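Local coordinates for protein adenosine kinase (Sinorhizobium meliloti, PDB 3UBO) that probably transfers a phosphate to the 5'-hydroxyl of adenosine, as a pfkB-family kinase, and is held here with adenosine and ADP, at residues G35-I40 against V195-S200; Y160-P165 against R199-E204; I213-R218 against D280-G285. All blocks are in the same frame, centred on the assembly; numbering follows the deposited sequence.

Contact 1 of 3, residues G35-I40 against V195-S200. With ADN (adenosine), chain C.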
loop_
_atom_site.group_PDB
_atom_site.type_symbol
_atom_site.label_atom_id
_atom_site.label_comp_id
_atom_site.label_asym_id
_atom_site.label_seq_id
_atom_site.Cartn_x
_atom_site.Cartn_y
_atom_site.Cartn_z
ATOM N N GLY A 35 9.344 18.224 5.044
ATOM C CA GLY A 35 8.855 17.993 6.377
ATOM C C GLY A 35 7.446 18.449 6.612
ATOM O O GLY A 35 6.764 17.945 7.473
ATOM N N ALA A 36 7.012 19.404 5.822
ATOM C CA ALA A 36 5.762 20.089 6.044
ATOM C C ALA A 36 4.573 19.432 5.390
ATOM O O ALA A 36 4.706 18.461 4.687
ATOM C CB ALA A 36 5.889 21.484 5.540
HETATM N N MSE A 37 3.403 19.995 5.617
HETATM C CA MSE A 37 2.247 19.619 4.862
HETATM C C MSE A 37 1.943 20.750 3.951
HETATM O O MSE A 37 1.697 21.844 4.385
HETATM C CB MSE A 37 1.031 19.476 5.720
HETATM C CG MSE A 37 0.068 20.553 5.370
HETATM SE SE MSE A 37 -1.387 20.002 4.369
HETATM C CE MSE A 37 -2.641 21.021 5.252
ATOM N N ASN A 38 2.028 20.464 2.656
ATOM C CA ASN A 38 1.797 21.452 1.617
ATOM C C ASN A 38 0.386 21.325 1.074
ATOM O O ASN A 38 -0.080 20.228 0.764
ATOM C CB ASN A 38 2.814 21.291 0.486
ATOM C CG ASN A 38 4.245 21.282 0.987
ATOM O OD1 ASN A 38 4.999 22.228 0.763
ATOM N ND2 ASN A 38 4.626 20.208 1.669
ATOM N N LEU A 39 -0.292 22.458 0.969
ATOM C CA LEU A 39 -1.651 22.486 0.554
ATOM C C LEU A 39 -1.695 22.813 -0.893
ATOM O O LEU A 39 -1.097 23.758 -1.329
ATOM C CB LEU A 39 -2.367 23.560 1.314
ATOM C CG LEU A 39 -3.020 23.099 2.589
ATOM C CD1 LEU A 39 -3.369 24.302 3.334
ATOM C CD2 LEU A 39 -4.226 22.293 2.294
ATOM N N ILE A 40 -2.430 22.015 -1.628
ATOM C CA ILE A 40 -2.448 22.104 -3.067
ATOM C C ILE A 40 -3.870 21.985 -3.640
ATOM O O ILE A 40 -4.727 21.230 -3.108
ATOM C CB ILE A 40 -1.565 20.946 -3.683
ATOM C CG1 ILE A 40 -2.277 19.592 -3.564
ATOM C CG2 ILE A 40 -0.249 20.946 -3.093
ATOM C CD1 ILE A 40 -1.460 18.395 -3.980
ATOM N N VAL A 195 0.292 25.757 12.573
ATOM C CA VAL A 195 0.560 26.639 13.719
ATOM C C VAL A 195 0.711 28.159 13.386
ATOM O O VAL A 195 -0.037 28.954 13.937
ATOM C CB VAL A 195 1.638 26.065 14.708
ATOM C CG1 VAL A 195 2.040 27.083 15.759
ATOM C CG2 VAL A 195 1.111 24.771 15.375
ATOM N N HIS A 196 1.603 28.583 12.495
ATOM C CA HIS A 196 1.558 30.004 12.092
ATOM C C HIS A 196 0.213 30.477 11.526
ATOM O O HIS A 196 -0.288 31.538 11.902
ATOM C CB HIS A 196 2.645 30.333 11.091
ATOM C CG HIS A 196 4.019 30.059 11.594
ATOM N ND1 HIS A 196 4.587 28.799 11.555
ATOM C CD2 HIS A 196 4.953 30.878 12.134
ATOM C CE1 HIS A 196 5.816 28.851 12.051
ATOM N NE2 HIS A 196 6.065 30.101 12.409
ATOM N N ARG A 197 -0.388 29.692 10.636
ATOM C CA ARG A 197 -1.634 30.051 9.907
ATOM C C ARG A 197 -2.879 30.172 10.846
ATOM O O ARG A 197 -3.944 30.652 10.461
ATOM C CB ARG A 197 -1.813 28.994 8.783
ATOM C CG ARG A 197 -3.063 28.938 7.810
ATOM C CD ARG A 197 -2.762 27.990 6.485
ATOM N NE ARG A 197 -2.741 26.525 6.718
ATOM C CZ ARG A 197 -1.638 25.767 6.918
ATOM N NH1 ARG A 197 -0.391 26.276 6.878
ATOM N NH2 ARG A 197 -1.784 24.467 7.166
ATOM N N TYR A 198 -2.720 29.696 12.081
ATOM C CA TYR A 198 -3.780 29.734 13.088
ATOM C C TYR A 198 -3.234 29.823 14.505
ATOM O O TYR A 198 -3.843 29.240 15.397
ATOM C CB TYR A 198 -4.691 28.490 13.020
ATOM C CG TYR A 198 -5.275 28.189 11.655
ATOM C CD1 TYR A 198 -6.349 28.920 11.141
ATOM C CD2 TYR A 198 -4.741 27.189 10.866
ATOM C CE1 TYR A 198 -6.893 28.635 9.860
ATOM C CE2 TYR A 198 -5.249 26.915 9.607
ATOM C CZ TYR A 198 -6.322 27.628 9.109
ATOM O OH TYR A 198 -6.813 27.315 7.870
ATOM N N ARG A 199 -2.119 30.540 14.718
ATOM C CA ARG A 199 -1.558 30.759 16.087
ATOM C C ARG A 199 -2.691 31.089 17.072
ATOM O O ARG A 199 -2.830 30.498 18.153
ATOM C CB ARG A 199 -0.522 31.903 16.095
ATOM C CG ARG A 199 0.663 31.693 17.012
ATOM C CD ARG A 199 2.031 32.182 16.369
ATOM N NE ARG A 199 2.569 33.443 16.932
ATOM C CZ ARG A 199 3.742 34.016 16.600
ATOM N NH1 ARG A 199 4.528 33.436 15.683
ATOM N NH2 ARG A 199 4.131 35.170 17.176
ATOM N N SER A 200 -3.514 32.041 16.655
ATOM C CA SER A 200 -4.420 32.699 17.550
ATOM C C SER A 200 -5.637 31.832 17.731
ATOM O O SER A 200 -5.974 31.534 18.864
ATOM C CB SER A 200 -4.795 34.044 16.981
ATOM O OG SER A 200 -5.440 33.831 15.748
HETATM O "O5'" ADN C . 1.170 12.970 10.020
HETATM C "C5'" ADN C . 0.847 11.719 9.305
HETATM C "C4'" ADN C . -0.398 11.820 8.359
HETATM O "O4'" ADN C . -0.727 13.165 7.994
HETATM C "C3'" ADN C . -0.658 10.995 6.993
HETATM O "O3'" ADN C . -1.013 9.635 6.928
HETATM C "C2'" ADN C . -1.647 11.929 6.219
HETATM O "O2'" ADN C . -2.843 11.301 5.708
HETATM C "C1'" ADN C . -1.853 13.010 7.204
HETATM N N9 ADN C . -2.108 14.321 6.534
HETATM C C8 ADN C . -1.365 15.051 5.561
HETATM N N7 ADN C . -1.965 16.322 5.355
HETATM C C5 ADN C . -3.076 16.374 6.216
HETATM C C6 ADN C . -4.069 17.367 6.439
HETATM N N6 ADN C . -4.045 18.632 5.756
HETATM N N1 ADN C . -5.094 17.089 7.415
HETATM C C2 ADN C . -5.103 15.845 8.125
HETATM N N3 ADN C . -4.134 14.830 7.934
HETATM C C4 ADN C . -3.150 15.121 6.958
#
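The guanidinium of Arg197 has Leu39 over one face: CD1 of Leu39 sits above it, 4.1 Å from Arg197 NE. Met37, modelled as selenomethionine, comes in obliquely, with its CE 4.0 Å from Arg197 NH2. Another flat group stands at the root of the arginine, where CG of Arg197 lies 3.5 Å above the ring plane of Tyr198, displaced toward the rim. No hydrogen bond links the two segments, so the contact is the apolar ends of two strand residues resting against a charged group. Arg197 gets there by stretching out first, CG anti to the backbone N (chi1 176°), and then bending at chi3 (74°), which swings the guanidinium round toward the strand. Met37 crosses the arginine at about a right angle; it belongs to the adenosine pocket, and its end lies next to the adenine, though the exact placement there is doubtful. The charge itself is met by Asp163, which forms a salt bridge with Arg197 NE and is hydrogen-bonded to Tyr198 OH. Methyl groups on the arginine and an acid at its NE together are likely to limit how the guanidinium can turn. Strand 37-39 is an edge of the mixed five-stranded sheet, the lid typical of pfkB kinases, and runs parallel to strand 127-132, to which Asn38 is bonded through its backbone. Across from it, Arg197 closes helix 192-197 on the large domain, and Tyr198 is the N-cap of helix 199-207.

Contact 2 of 3, residues Y160-P165 against R199-E204. With ADN (adenosine), chain C.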
loop_
_atom_site.group_PDB
_atom_site.type_symbol
_atom_site.label_atom_id
_atom_site.label_comp_id
_atom_site.label_asym_id
_atom_site.label_seq_id
_atom_site.Cartn_x
_atom_site.Cartn_y
_atom_site.Cartn_z
ATOM N N TYR A 160 -5.249 20.717 11.704
ATOM C CA TYR A 160 -5.339 20.645 10.239
ATOM C C TYR A 160 -6.725 21.006 9.694
ATOM O O TYR A 160 -6.890 21.141 8.476
ATOM C CB TYR A 160 -5.016 19.222 9.730
ATOM C CG TYR A 160 -3.553 18.915 9.522
ATOM C CD1 TYR A 160 -3.063 17.618 9.725
ATOM C CD2 TYR A 160 -2.662 19.899 9.146
ATOM C CE1 TYR A 160 -1.722 17.317 9.590
ATOM C CE2 TYR A 160 -1.319 19.597 8.997
ATOM C CZ TYR A 160 -0.855 18.297 9.224
ATOM O OH TYR A 160 0.474 17.981 9.055
ATOM N N LEU A 161 -7.700 21.082 10.612
ATOM C CA LEU A 161 -9.128 21.174 10.340
ATOM C C LEU A 161 -9.507 22.627 10.254
ATOM O O LEU A 161 -10.601 22.973 9.849
ATOM C CB LEU A 161 -9.931 20.557 11.468
ATOM C CG LEU A 161 -10.261 19.072 11.374
ATOM C CD1 LEU A 161 -11.308 18.709 12.420
ATOM C CD2 LEU A 161 -10.729 18.642 9.995
ATOM N N TRP A 162 -8.596 23.484 10.665
ATOM C CA TRP A 162 -8.824 24.891 10.436
ATOM C C TRP A 162 -8.880 25.265 8.948
ATOM O O TRP A 162 -9.696 26.124 8.569
ATOM C CB TRP A 162 -7.948 25.791 11.335
ATOM C CG TRP A 162 -8.732 26.008 12.589
ATOM C CD1 TRP A 162 -9.143 27.212 13.117
ATOM C CD2 TRP A 162 -9.360 24.975 13.399
ATOM N NE1 TRP A 162 -9.959 26.989 14.224
ATOM C CE2 TRP A 162 -10.109 25.636 14.419
ATOM C CE3 TRP A 162 -9.368 23.555 13.354
ATOM C CZ2 TRP A 162 -10.845 24.929 15.401
ATOM C CZ3 TRP A 162 -10.112 22.846 14.322
ATOM C CH2 TRP A 162 -10.831 23.545 15.347
ATOM N N ASP A 163 -8.104 24.556 8.112
ATOM C CA ASP A 163 -7.970 24.857 6.684
ATOM C C ASP A 163 -9.291 24.816 5.941
ATOM O O ASP A 163 -9.628 25.790 5.241
ATOM C CB ASP A 163 -6.918 23.962 5.994
ATOM C CG ASP A 163 -5.497 24.362 6.344
ATOM O OD1 ASP A 163 -5.248 25.591 6.392
ATOM O OD2 ASP A 163 -4.645 23.464 6.615
ATOM N N PRO A 164 -10.048 23.705 6.062
ATOM C CA PRO A 164 -11.336 23.726 5.368
ATOM C C PRO A 164 -12.216 24.892 5.870
ATOM O O PRO A 164 -11.777 25.747 6.665
ATOM C CB PRO A 164 -11.958 22.341 5.674
ATOM C CG PRO A 164 -10.979 21.547 6.348
ATOM C CD PRO A 164 -9.702 22.362 6.564
ATOM N N PRO A 165 -13.451 24.973 5.372
ATOM C CA PRO A 165 -14.151 26.224 5.723
ATOM C C PRO A 165 -14.900 26.124 7.091
ATOM O O PRO A 165 -14.716 26.989 7.989
ATOM C CB PRO A 165 -15.127 26.426 4.549
ATOM C CG PRO A 165 -14.902 25.260 3.593
ATOM C CD PRO A 165 -14.155 24.189 4.353
ATOM N N ARG A 199 -2.119 30.540 14.718
ATOM C CA ARG A 199 -1.558 30.759 16.087
ATOM C C ARG A 199 -2.691 31.089 17.072
ATOM O O ARG A 199 -2.830 30.498 18.153
ATOM C CB ARG A 199 -0.522 31.903 16.095
ATOM C CG ARG A 199 0.663 31.693 17.012
ATOM C CD ARG A 199 2.031 32.182 16.369
ATOM N NE ARG A 199 2.569 33.443 16.932
ATOM C CZ ARG A 199 3.742 34.016 16.600
ATOM N NH1 ARG A 199 4.528 33.436 15.683
ATOM N NH2 ARG A 199 4.131 35.170 17.176
ATOM N N SER A 200 -3.514 32.041 16.655
ATOM C CA SER A 200 -4.420 32.699 17.550
ATOM C C SER A 200 -5.637 31.832 17.731
ATOM O O SER A 200 -5.974 31.534 18.864
ATOM C CB SER A 200 -4.795 34.044 16.981
ATOM O OG SER A 200 -5.440 33.831 15.748
ATOM N N GLU A 201 -6.284 31.408 16.634
ATOM C CA GLU A 201 -7.452 30.509 16.739
ATOM C C GLU A 201 -7.183 29.349 17.681
ATOM O O GLU A 201 -8.073 28.929 18.423
ATOM C CB GLU A 201 -7.921 29.944 15.385
ATOM C CG GLU A 201 -8.775 30.889 14.537
ATOM C CD GLU A 201 -7.962 31.591 13.453
ATOM O OE1 GLU A 201 -6.739 31.810 13.667
ATOM O OE2 GLU A 201 -8.560 31.922 12.397
ATOM N N PHE A 202 -5.943 28.852 17.638
ATOM C CA PHE A 202 -5.498 27.695 18.400
ATOM C C PHE A 202 -5.452 28.035 19.914
ATOM O O PHE A 202 -6.201 27.426 20.690
ATOM C CB PHE A 202 -4.140 27.143 17.833
ATOM C CG PHE A 202 -4.284 26.226 16.597
ATOM C CD1 PHE A 202 -5.517 26.076 15.928
ATOM C CD2 PHE A 202 -3.164 25.553 16.076
ATOM C CE1 PHE A 202 -5.602 25.215 14.793
ATOM C CE2 PHE A 202 -3.242 24.701 14.942
ATOM C CZ PHE A 202 -4.427 24.518 14.307
ATOM N N LEU A 203 -4.613 29.005 20.318
ATOM C CA LEU A 203 -4.552 29.549 21.711
ATOM C C LEU A 203 -5.908 29.810 22.440
ATOM O O LEU A 203 -6.203 29.264 23.513
ATOM C CB LEU A 203 -3.721 30.839 21.725
ATOM C CG LEU A 203 -2.231 30.675 21.456
ATOM C CD1 LEU A 203 -1.569 31.995 21.338
ATOM C CD2 LEU A 203 -1.605 29.928 22.611
ATOM N N GLU A 204 -6.704 30.665 21.849
ATOM C CA GLU A 204 -8.001 30.997 22.396
ATOM C C GLU A 204 -8.866 29.746 22.478
ATOM O O GLU A 204 -9.740 29.581 23.354
ATOM C CB GLU A 204 -8.687 32.045 21.491
ATOM C CG GLU A 204 -10.214 32.115 21.587
ATOM C CD GLU A 204 -10.709 32.643 22.931
ATOM O OE1 GLU A 204 -9.924 33.335 23.645
ATOM O OE2 GLU A 204 -11.891 32.348 23.251
HETATM O "O5'" ADN C . 1.170 12.970 10.020
HETATM C "C5'" ADN C . 0.847 11.719 9.305
HETATM C "C4'" ADN C . -0.398 11.820 8.359
HETATM O "O4'" ADN C . -0.727 13.165 7.994
HETATM C "C3'" ADN C . -0.658 10.995 6.993
HETATM O "O3'" ADN C . -1.013 9.635 6.928
HETATM C "C2'" ADN C . -1.647 11.929 6.219
HETATM O "O2'" ADN C . -2.843 11.301 5.708
HETATM C "C1'" ADN C . -1.853 13.010 7.204
HETATM N N9 ADN C . -2.108 14.321 6.534
HETATM C C8 ADN C . -1.365 15.051 5.561
HETATM N N7 ADN C . -1.965 16.322 5.355
HETATM C C5 ADN C . -3.076 16.374 6.216
HETATM C C6 ADN C . -4.069 17.367 6.439
HETATM N N6 ADN C . -4.045 18.632 5.756
HETATM N N1 ADN C . -5.094 17.089 7.415
HETATM C C2 ADN C . -5.103 15.845 8.125
HETATM N N3 ADN C . -4.134 14.830 7.934
HETATM C C4 ADN C . -3.150 15.121 6.958
#
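Trp162 and Phe202 meet as a T-shaped pair: the edge of the phenylalanine points at the face of the indole, with the planes at 79° and the centroid of the five-membered ring 5.5 Å from that of Phe202. CE1 of Phe202 does the touching, 3.9 Å from Trp162 CG and off-centre over the ring. Phe202 brings this edge in because its CG is turned anti to the carbonyl carbon (chi1 -82°). Beside it, Glu201 uses its aliphatic part: its CB lies 3.8 Å from Trp162 CD1, and the carboxylate plane is nearly perpendicular to the indole. A bend at chi2 carries that carboxylate back toward its own helix, where Ser200 OG gives Glu201 OE1 a weak hydrogen bond. Tyr160 faces the other way and turns one face of its ring to the adenine, tilted against it, with C6 of adenosine 3.4 Å above the ring plane, toward the rim. An alanine here would strip the adenine of this aromatic cover and is likely to leave the base freer to shift in its pocket. Tyr160 O also accepts a hydrogen bond from Asn13 ND2, which is also hydrogen-bonded to adenosine. This loop follows strand 152-158, the middle strand of the parallel sheet, at its C-terminal end, and such post-strand loops typically form the substrate site in the ribokinase-like fold.

Contact 3 of 3, residues I213-R218 against D280-G285. With ADP (adenosine-5'-diphosphate), chain D; ADN (adenosine), chain C.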
loop_
_atom_site.group_PDB
_atom_site.type_symbol
_atom_site.label_atom_id
_atom_site.label_comp_id
_atom_site.label_asym_id
_atom_site.label_seq_id
_atom_site.Cartn_x
_atom_site.Cartn_y
_atom_site.Cartn_z
ATOM N N ILE A 213 -6.564 18.791 26.361
ATOM C CA ILE A 213 -5.221 18.213 26.089
ATOM C C ILE A 213 -4.565 18.633 24.738
ATOM O O ILE A 213 -5.234 18.663 23.673
ATOM C CB ILE A 213 -5.295 16.665 26.133
ATOM C CG1 ILE A 213 -5.987 16.192 27.421
ATOM C CG2 ILE A 213 -3.914 16.061 26.003
ATOM C CD1 ILE A 213 -6.690 14.850 27.309
ATOM N N VAL A 214 -3.273 18.961 24.782
ATOM C CA VAL A 214 -2.550 19.388 23.579
ATOM C C VAL A 214 -1.356 18.496 23.176
ATOM O O VAL A 214 -0.326 18.484 23.890
ATOM C CB VAL A 214 -2.076 20.833 23.747
ATOM C CG1 VAL A 214 -0.994 21.189 22.745
ATOM C CG2 VAL A 214 -3.252 21.738 23.613
ATOM N N PHE A 215 -1.457 17.745 22.064
ATOM C CA PHE A 215 -0.258 17.036 21.504
ATOM C C PHE A 215 0.406 17.897 20.430
ATOM O O PHE A 215 -0.302 18.550 19.626
ATOM C CB PHE A 215 -0.597 15.679 20.883
ATOM C CG PHE A 215 -1.258 14.714 21.826
ATOM C CD1 PHE A 215 -0.551 13.629 22.318
ATOM C CD2 PHE A 215 -2.616 14.880 22.201
ATOM C CE1 PHE A 215 -1.148 12.721 23.161
ATOM C CE2 PHE A 215 -3.223 13.980 23.072
ATOM C CZ PHE A 215 -2.456 12.892 23.564
ATOM N N ALA A 216 1.734 17.909 20.433
ATOM C CA ALA A 216 2.543 18.682 19.504
ATOM C C ALA A 216 3.998 18.113 19.361
ATOM O O ALA A 216 4.483 17.321 20.217
ATOM C CB ALA A 216 2.587 20.112 19.953
ATOM N N ASN A 217 4.715 18.489 18.298
ATOM C CA ASN A 217 6.131 18.126 18.270
ATOM C C ASN A 217 6.885 19.391 18.681
ATOM O O ASN A 217 6.265 20.431 18.886
ATOM C CB ASN A 217 6.572 17.500 16.924
ATOM C CG ASN A 217 6.357 18.436 15.729
ATOM O OD1 ASN A 217 6.563 19.646 15.828
ATOM N ND2 ASN A 217 5.968 17.868 14.588
ATOM N N ARG A 218 8.195 19.312 18.821
ATOM C CA ARG A 218 8.948 20.433 19.314
ATOM C C ARG A 218 8.822 21.673 18.440
ATOM O O ARG A 218 8.496 22.730 18.940
ATOM C CB ARG A 218 10.370 20.008 19.489
ATOM C CG ARG A 218 11.304 21.100 19.792
ATOM C CD ARG A 218 12.722 20.531 19.704
ATOM N NE ARG A 218 13.670 21.351 20.429
ATOM C CZ ARG A 218 14.223 20.985 21.585
ATOM N NH1 ARG A 218 13.912 19.795 22.136
ATOM N NH2 ARG A 218 15.099 21.802 22.187
ATOM N N ASP A 280 1.123 10.732 15.121
ATOM C CA ASP A 280 -0.240 10.277 15.147
ATOM C C ASP A 280 -0.345 9.046 15.989
ATOM O O ASP A 280 -1.337 8.813 16.621
ATOM C CB ASP A 280 -0.744 9.933 13.753
ATOM C CG ASP A 280 -0.677 11.071 12.816
ATOM O OD1 ASP A 280 -0.510 12.200 13.272
ATOM O OD2 ASP A 280 -0.781 10.832 11.614
ATOM N N LEU A 281 0.678 8.227 15.971
ATOM C CA LEU A 281 0.597 6.987 16.695
ATOM C C LEU A 281 1.202 7.117 18.063
ATOM O O LEU A 281 1.023 6.277 18.906
ATOM C CB LEU A 281 1.225 5.872 15.892
ATOM C CG LEU A 281 0.115 5.103 15.219
ATOM C CD1 LEU A 281 0.076 5.312 13.763
ATOM C CD2 LEU A 281 0.162 3.677 15.557
ATOM N N TYR A 282 1.910 8.203 18.280
ATOM C CA TYR A 282 2.354 8.512 19.600
ATOM C C TYR A 282 1.159 8.868 20.476
ATOM O O TYR A 282 1.036 8.441 21.610
ATOM C CB TYR A 282 3.297 9.674 19.564
ATOM C CG TYR A 282 3.702 10.082 20.937
ATOM C CD1 TYR A 282 2.958 10.977 21.658
ATOM C CD2 TYR A 282 4.817 9.546 21.525
ATOM C CE1 TYR A 282 3.334 11.336 22.900
ATOM C CE2 TYR A 282 5.188 9.896 22.752
ATOM C CZ TYR A 282 4.452 10.787 23.441
ATOM O OH TYR A 282 4.853 11.126 24.692
ATOM N N ALA A 283 0.271 9.656 19.918
ATOM C CA ALA A 283 -0.901 10.076 20.602
ATOM C C ALA A 283 -1.875 8.943 20.718
ATOM O O ALA A 283 -2.657 8.910 21.621
ATOM C CB ALA A 283 -1.514 11.193 19.857
ATOM N N ALA A 284 -1.849 8.022 19.783
ATOM C CA ALA A 284 -2.785 6.931 19.833
ATOM C C ALA A 284 -2.469 6.068 21.015
ATOM O O ALA A 284 -3.347 5.627 21.714
ATOM C CB ALA A 284 -2.710 6.126 18.599
ATOM N N GLY A 285 -1.197 5.815 21.226
ATOM C CA GLY A 285 -0.793 4.974 22.316
ATOM C C GLY A 285 -1.018 5.707 23.602
ATOM O O GLY A 285 -1.527 5.166 24.561
HETATM P PB ADP D . 6.380 14.319 14.273
HETATM O O1B ADP D . 6.741 15.528 13.195
HETATM O O2B ADP D . 4.983 14.510 15.182
HETATM O O3B ADP D . 6.305 13.003 13.585
HETATM P PA ADP D . 8.657 13.692 16.273
HETATM O O1A ADP D . 10.152 14.123 15.732
HETATM O O2A ADP D . 8.457 14.211 17.626
HETATM O O3A ADP D . 7.792 14.584 15.130
HETATM O "O5'" ADP D . 8.345 12.042 16.335
HETATM C "C5'" ADP D . 7.107 11.576 16.859
HETATM C "C4'" ADP D . 7.268 10.265 17.696
HETATM O "O4'" ADP D . 7.633 8.999 16.968
HETATM C "C3'" ADP D . 8.379 10.260 18.876
HETATM O "O3'" ADP D . 8.170 11.023 20.050
HETATM C "C2'" ADP D . 8.883 8.824 18.954
HETATM O "O2'" ADP D . 8.295 7.883 19.864
HETATM C "C1'" ADP D . 8.873 8.492 17.489
HETATM N N9 ADP D . 10.096 8.937 16.751
HETATM C C8 ADP D . 10.258 10.031 15.930
HETATM N N7 ADP D . 11.625 10.065 15.423
HETATM C C5 ADP D . 12.317 8.954 15.986
HETATM C C6 ADP D . 13.699 8.460 15.825
HETATM N N6 ADP D . 14.628 9.157 14.915
HETATM N N1 ADP D . 14.083 7.327 16.472
HETATM C C2 ADP D . 13.182 6.615 17.283
HETATM N N3 ADP D . 11.832 7.091 17.467
HETATM C C4 ADP D . 11.416 8.240 16.800
HETATM O "O5'" ADN C . 1.170 12.970 10.020
HETATM C "C5'" ADN C . 0.847 11.719 9.305
HETATM C "C4'" ADN C . -0.398 11.820 8.359
HETATM O "O4'" ADN C . -0.727 13.165 7.994
HETATM C "C3'" ADN C . -0.658 10.995 6.993
HETATM O "O3'" ADN C . -1.013 9.635 6.928
HETATM C "C2'" ADN C . -1.647 11.929 6.219
HETATM O "O2'" ADN C . -2.843 11.301 5.708
HETATM C "C1'" ADN C . -1.853 13.010 7.204
HETATM N N9 ADN C . -2.108 14.321 6.534
HETATM C C8 ADN C . -1.365 15.051 5.561
HETATM N N7 ADN C . -1.965 16.322 5.355
HETATM C C5 ADN C . -3.076 16.374 6.216
HETATM C C6 ADN C . -4.069 17.367 6.439
HETATM N N6 ADN C . -4.045 18.632 5.756
HETATM N N1 ADN C . -5.094 17.089 7.415
HETATM C C2 ADN C . -5.103 15.845 8.125
HETATM N N3 ADN C . -4.134 14.830 7.934
HETATM C C4 ADN C . -3.150 15.121 6.958
#
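Phe215 presents a face to the methyl of Ala283, a CH-pi contact in which Ala283 CB stands 3.9 Å from the ring centroid and 24° off its normal. The ring meets Tyr282 differently, edge against edge: CD1 of Phe215 lies 4.4 Å from CD1 of Tyr282. Further round, Tyr282 CD2 approaches the ribose O3' of ADP. Two residues on, Asn217 ends the strand and faces the nucleotide: its ND2 reaches the beta-phosphate with a weak, bent hydrogen bond to O1B of ADP (2.8 Å, 125°). Asn217 has its CG between the backbone N and the carbonyl carbon (chi1 60°), and its OD1 caps a backbone N of the helix that follows, while Glu220 OE1 takes the N-H of Asn217, in the manner of a capping box. On helix 278-290, Asp280 closes a GAGD signature of the family and sets OD2 3.3 Å from O5' of adenosine, positioned by Ser62 and Asn65. Strand 213-217 runs between strands 184-188 and 246-247 of the parallel sheet; helix 278-290 packs on it, with Phe286 also edge-to-face with Phe215, and helix 296-311 borders Tyr282.

Overall arrangement
From the N terminus, segment 35-40, on lid strand 37-39, is joined about 155 residues later to 195-200 by contact 1, which closes a long loop and ties the mixed sheet to the large domain. Contact 2 opens inside that loop, at 160-165, and closes on the same helix start, sharing Arg199 and Ser200 and running slightly past it. The two touch directly, through Asp163 of contact 2. Contact 3 comes afterwards in series: strand 213-217 follows helix 199-207, and its loop closes on helix 278-290. Its centre is about 17 Å from each of the others, yet all three reach adenosine, and contact 3 adds the ADP side.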